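Local coordinates for extracellular solute-binding protein family 1 (Kribbella flavida, PDB 5IXP) that probably binds a solute outside the cell and delivers it to an ABC transporter, at residues P311-V314 with D315-E318; G336-F339 with V340-N344. One frame throughout, in Å; residues are numbered along the deposited sequence.

Contact 1: P311-V314 with D315-E318; sequences PSTV and DAYE
Tyr317 reaches back along its own chain to Pro311, its OH giving a hydrogen bond to Pro311 O at 2.7 Å. The bond closes the loop after strand 310-311, whose second half is a short 3-10 turn. Pro311 O lies at the edge of the phenol ring, in the ring plane. One face of the same ring rests on the backbone, with Thr313 O and Val314 CA both 3.9 Å above the plane and displaced toward the rim. CG of Tyr317 stands anti to its carbonyl carbon, chi1 -55°, and this lays the ring back over the residues before it. Two i to i+3 backbone bonds cross from 311-314 to 315-318, Ala316 N to Thr313 O at 3.0 Å and Tyr317 N to Val314 O, also 3.0 Å; both are bent, as expected of 3-10 geometry. Glu318 N to Asp315 O adds a third. With a phenylalanine in place of Tyr317, the ring could still cover the turn, but Pro311 O would probably lose its phenolic donor and the loop its side-chain closure. On the side facing helix 297-307, Pro311 CB packs on Ala316 CB at 3.7 Å. Ala316 CB also lies 3.7 Å from Thr313 OG1, a buried oxygen that has no hydrogen-bonding partner in the model. Farther out, Phe310 meets the tyrosine ring at about 30° between planes, and Ser312 OG is hydrogen-bonded to Thr111 O of strand 108-121.

Contact 2: G336-F339 with V340-N344; sequences GKIF and VNRAN
Arg342 N donates to Ile338 O at 2.8 Å, in the carbonyl plane, and Ala343 N reaches Phe339 O at 2.9 Å. Asn341 N meets Lys337 O at 3.1 Å with an almost straight N-H...O angle of 173°. That carbonyl is gripped twice, for a water also donates to Lys337 O at 2.8 Å. In one of its two conformers Asn341 accepts from the same water through OD1 and gives ND2 to Asp261. Val340 N to Gly336 O completes this run of i to i+4 bonds, the regular pattern of an alpha-helix, here nearly the whole of the short helix 335-344. Asp261, beyond the helix, also takes a salt bridge from Arg342 NE, while Arg342 NH2 binds Gly266 O. The arginine gets there by a bent chain, turned at chi2 (-67°) and again at chi3 (88°). Its CG lies against the preceding turn, 3.2 Å from Ile338 O. The side chains of Ile338 and Arg342 cross obliquely, Ile338 CG2 touching Arg342 CG at 4.1 Å; the same CG2 stands over one face of the Phe339 ring, offset toward its rim. On the apolar side the helix is backed by the sheet: Phe339 and Ala343 press on Phe310 of strand 310-311, and Phe339 and Arg342 on Ala117 of strand 108-121.

The two contacts follow in series along the chain: the loop of contact 1 leaves strand 310-311, helix 320-323 comes next, and contact 2 lies on helix 335-344. Their centres are only 10 Å apart, on the same side of the chain's centre. They touch directly through Tyr317, whose CG packs on Val340 CG2 at 3.9 Å and whose OH lies 3.6 Å from Ala343 CB. Phe310 and Ile113 meet residues of both, so loop and helix share one apolar layer. The Tyr317 ring, tied at its OH to the loop and packed on the helix, thus holds the two together over strands 310-311 and 108-121 of the mixed sheet.

Contact 1: P311-V314 with D315-E318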
# COMPACT_ATOMS: atom_id res chain seq x y z
N PRO A 311 1.08 -10.73 -6.46
CA PRO A 311 2.44 -10.61 -7.03
C PRO A 311 2.70 -9.24 -7.63
O PRO A 311 1.80 -8.56 -8.12
CB PRO A 311 2.46 -11.69 -8.13
CG PRO A 311 1.44 -12.69 -7.70
CD PRO A 311 0.33 -11.85 -7.07
N SER A 312 3.97 -8.84 -7.59
CA SER A 312 4.41 -7.64 -8.29
C SER A 312 5.18 -7.95 -9.56
O SER A 312 5.68 -7.03 -10.21
CB SER A 312 5.26 -6.76 -7.36
OG SER A 312 6.48 -7.39 -6.98
N THR A 313 5.28 -9.23 -9.93
CA THR A 313 6.03 -9.66 -11.10
C THR A 313 5.08 -9.90 -12.26
O THR A 313 4.12 -10.69 -12.13
CB THR A 313 6.81 -10.95 -10.78
OG1 THR A 313 5.92 -11.90 -10.18
CG2 THR A 313 7.96 -10.66 -9.81
N VAL A 314 5.34 -9.25 -13.39
CA VAL A 314 4.32 -9.22 -14.45
C VAL A 314 4.07 -10.60 -15.04
O VAL A 314 2.96 -10.89 -15.51
CB VAL A 314 4.69 -8.20 -15.54
CG1 VAL A 314 4.70 -6.79 -14.98
CG2 VAL A 314 6.04 -8.55 -16.17
N ASP A 315 5.08 -11.48 -15.04
CA ASP A 315 4.87 -12.81 -15.61
C ASP A 315 3.83 -13.59 -14.83
O ASP A 315 3.15 -14.45 -15.40
CB ASP A 315 6.18 -13.61 -15.63
CG ASP A 315 7.14 -13.14 -16.70
OD1 ASP A 315 6.76 -12.28 -17.50
OD2 ASP A 315 8.29 -13.64 -16.73
N ALA A 316 3.71 -13.35 -13.52
CA ALA A 316 2.71 -14.06 -12.73
C ALA A 316 1.30 -13.76 -13.20
O ALA A 316 0.39 -14.58 -12.98
CB ALA A 316 2.86 -13.71 -11.24
N TYR A 317 1.09 -12.62 -13.86
CA TYR A 317 -0.25 -12.26 -14.33
C TYR A 317 -0.66 -13.07 -15.54
O TYR A 317 -1.83 -13.00 -15.95
CB TYR A 317 -0.33 -10.77 -14.67
CG TYR A 317 0.09 -9.84 -13.54
CD1 TYR A 317 0.10 -10.27 -12.21
CD2 TYR A 317 0.46 -8.53 -13.81
CE1 TYR A 317 0.48 -9.42 -11.19
CE2 TYR A 317 0.84 -7.67 -12.80
CZ TYR A 317 0.86 -8.12 -11.48
OH TYR A 317 1.24 -7.26 -10.47
N GLU A 318 0.25 -13.83 -16.14
CA GLU A 318 -0.10 -14.76 -17.21
C GLU A 318 -0.50 -16.12 -16.67
O GLU A 318 -0.85 -17.01 -17.45
CB GLU A 318 1.06 -14.92 -18.20
CG GLU A 318 1.78 -13.63 -18.55
CD GLU A 318 1.17 -12.89 -19.72
OE1 GLU A 318 -0.07 -12.89 -19.87
OE2 GLU A 318 1.94 -12.29 -20.50

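Contact 2: G336-F339 with V340-N344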
# COMPACT_ATOMS: atom_id res chain seq x y z
N GLY A 336 -8.97 -11.92 -9.36
CA GLY A 336 -7.70 -12.15 -10.02
C GLY A 336 -7.53 -11.25 -11.23
O GLY A 336 -6.51 -10.56 -11.37
N LYS A 337 -8.54 -11.20 -12.08
CA LYS A 337 -8.46 -10.35 -13.26
C LYS A 337 -8.56 -8.88 -12.88
O LYS A 337 -7.86 -8.03 -13.45
CB LYS A 337 -9.56 -10.73 -14.25
CG LYS A 337 -9.36 -12.10 -14.87
CD LYS A 337 -10.55 -12.48 -15.72
CE LYS A 337 -10.31 -13.81 -16.42
NZ LYS A 337 -11.51 -14.16 -17.22
N ILE A 338 -9.42 -8.55 -11.90
CA ILE A 338 -9.58 -7.16 -11.51
C ILE A 338 -8.26 -6.59 -11.00
O ILE A 338 -7.81 -5.53 -11.43
CB ILE A 338 -10.70 -7.02 -10.47
CG1 ILE A 338 -12.08 -7.23 -11.12
CG2 ILE A 338 -10.63 -5.65 -9.79
CD1 ILE A 338 -13.18 -7.56 -10.12
N PHE A 339 -7.61 -7.31 -10.09
CA PHE A 339 -6.42 -6.72 -9.48
C PHE A 339 -5.19 -6.80 -10.38
O PHE A 339 -4.27 -5.99 -10.21
CB PHE A 339 -6.20 -7.32 -8.10
CG PHE A 339 -7.19 -6.81 -7.10
CD1 PHE A 339 -7.07 -5.52 -6.59
CD2 PHE A 339 -8.29 -7.57 -6.74
CE1 PHE A 339 -8.01 -5.02 -5.70
CE2 PHE A 339 -9.22 -7.07 -5.85
CZ PHE A 339 -9.08 -5.79 -5.33
N VAL A 340 -5.18 -7.68 -11.38
CA VAL A 340 -4.19 -7.55 -12.46
C VAL A 340 -4.37 -6.21 -13.16
O VAL A 340 -3.41 -5.44 -13.33
CB VAL A 340 -4.30 -8.72 -13.45
CG1 VAL A 340 -3.54 -8.40 -14.73
CG2 VAL A 340 -3.74 -9.99 -12.81
N ASN A 341 -5.60 -5.90 -13.57
CA ASN A 341 -5.88 -4.61 -14.20
C ASN A 341 -5.50 -3.46 -13.27
O ASN A 341 -4.90 -2.47 -13.72
CB ASN A 341 -7.35 -4.50 -14.58
CG ASN A 341 -7.72 -5.42 -15.72
OD1 ASN A 341 -6.86 -5.88 -16.47
ND2 ASN A 341 -9.02 -5.68 -15.87
N ARG A 342 -5.84 -3.57 -11.99
CA ARG A 342 -5.54 -2.47 -11.06
C ARG A 342 -4.04 -2.29 -10.90
O ARG A 342 -3.55 -1.15 -10.81
CB ARG A 342 -6.21 -2.71 -9.70
CG ARG A 342 -7.74 -2.79 -9.75
CD ARG A 342 -8.40 -1.46 -10.11
NE ARG A 342 -8.58 -1.26 -11.55
CZ ARG A 342 -8.08 -0.22 -12.23
NH1 ARG A 342 -8.31 -0.11 -13.53
NH2 ARG A 342 -7.37 0.72 -11.61
N ALA A 343 -3.27 -3.38 -10.88
CA ALA A 343 -1.82 -3.26 -10.77
C ALA A 343 -1.24 -2.64 -12.03
O ALA A 343 -0.34 -1.79 -11.95
CB ALA A 343 -1.19 -4.62 -10.49
N ASN A 344 -1.74 -3.04 -13.20
CA ASN A 344 -1.20 -2.54 -14.46
C ASN A 344 -1.50 -1.07 -14.67
O ASN A 344 -0.86 -0.44 -15.52
CB ASN A 344 -1.76 -3.35 -15.64
CG ASN A 344 -1.05 -4.68 -15.81
OD1 ASN A 344 0.11 -4.82 -15.46
ND2 ASN A 344 -1.76 -5.67 -16.36
O HOH W 1 -7.03 -8.69 -16.05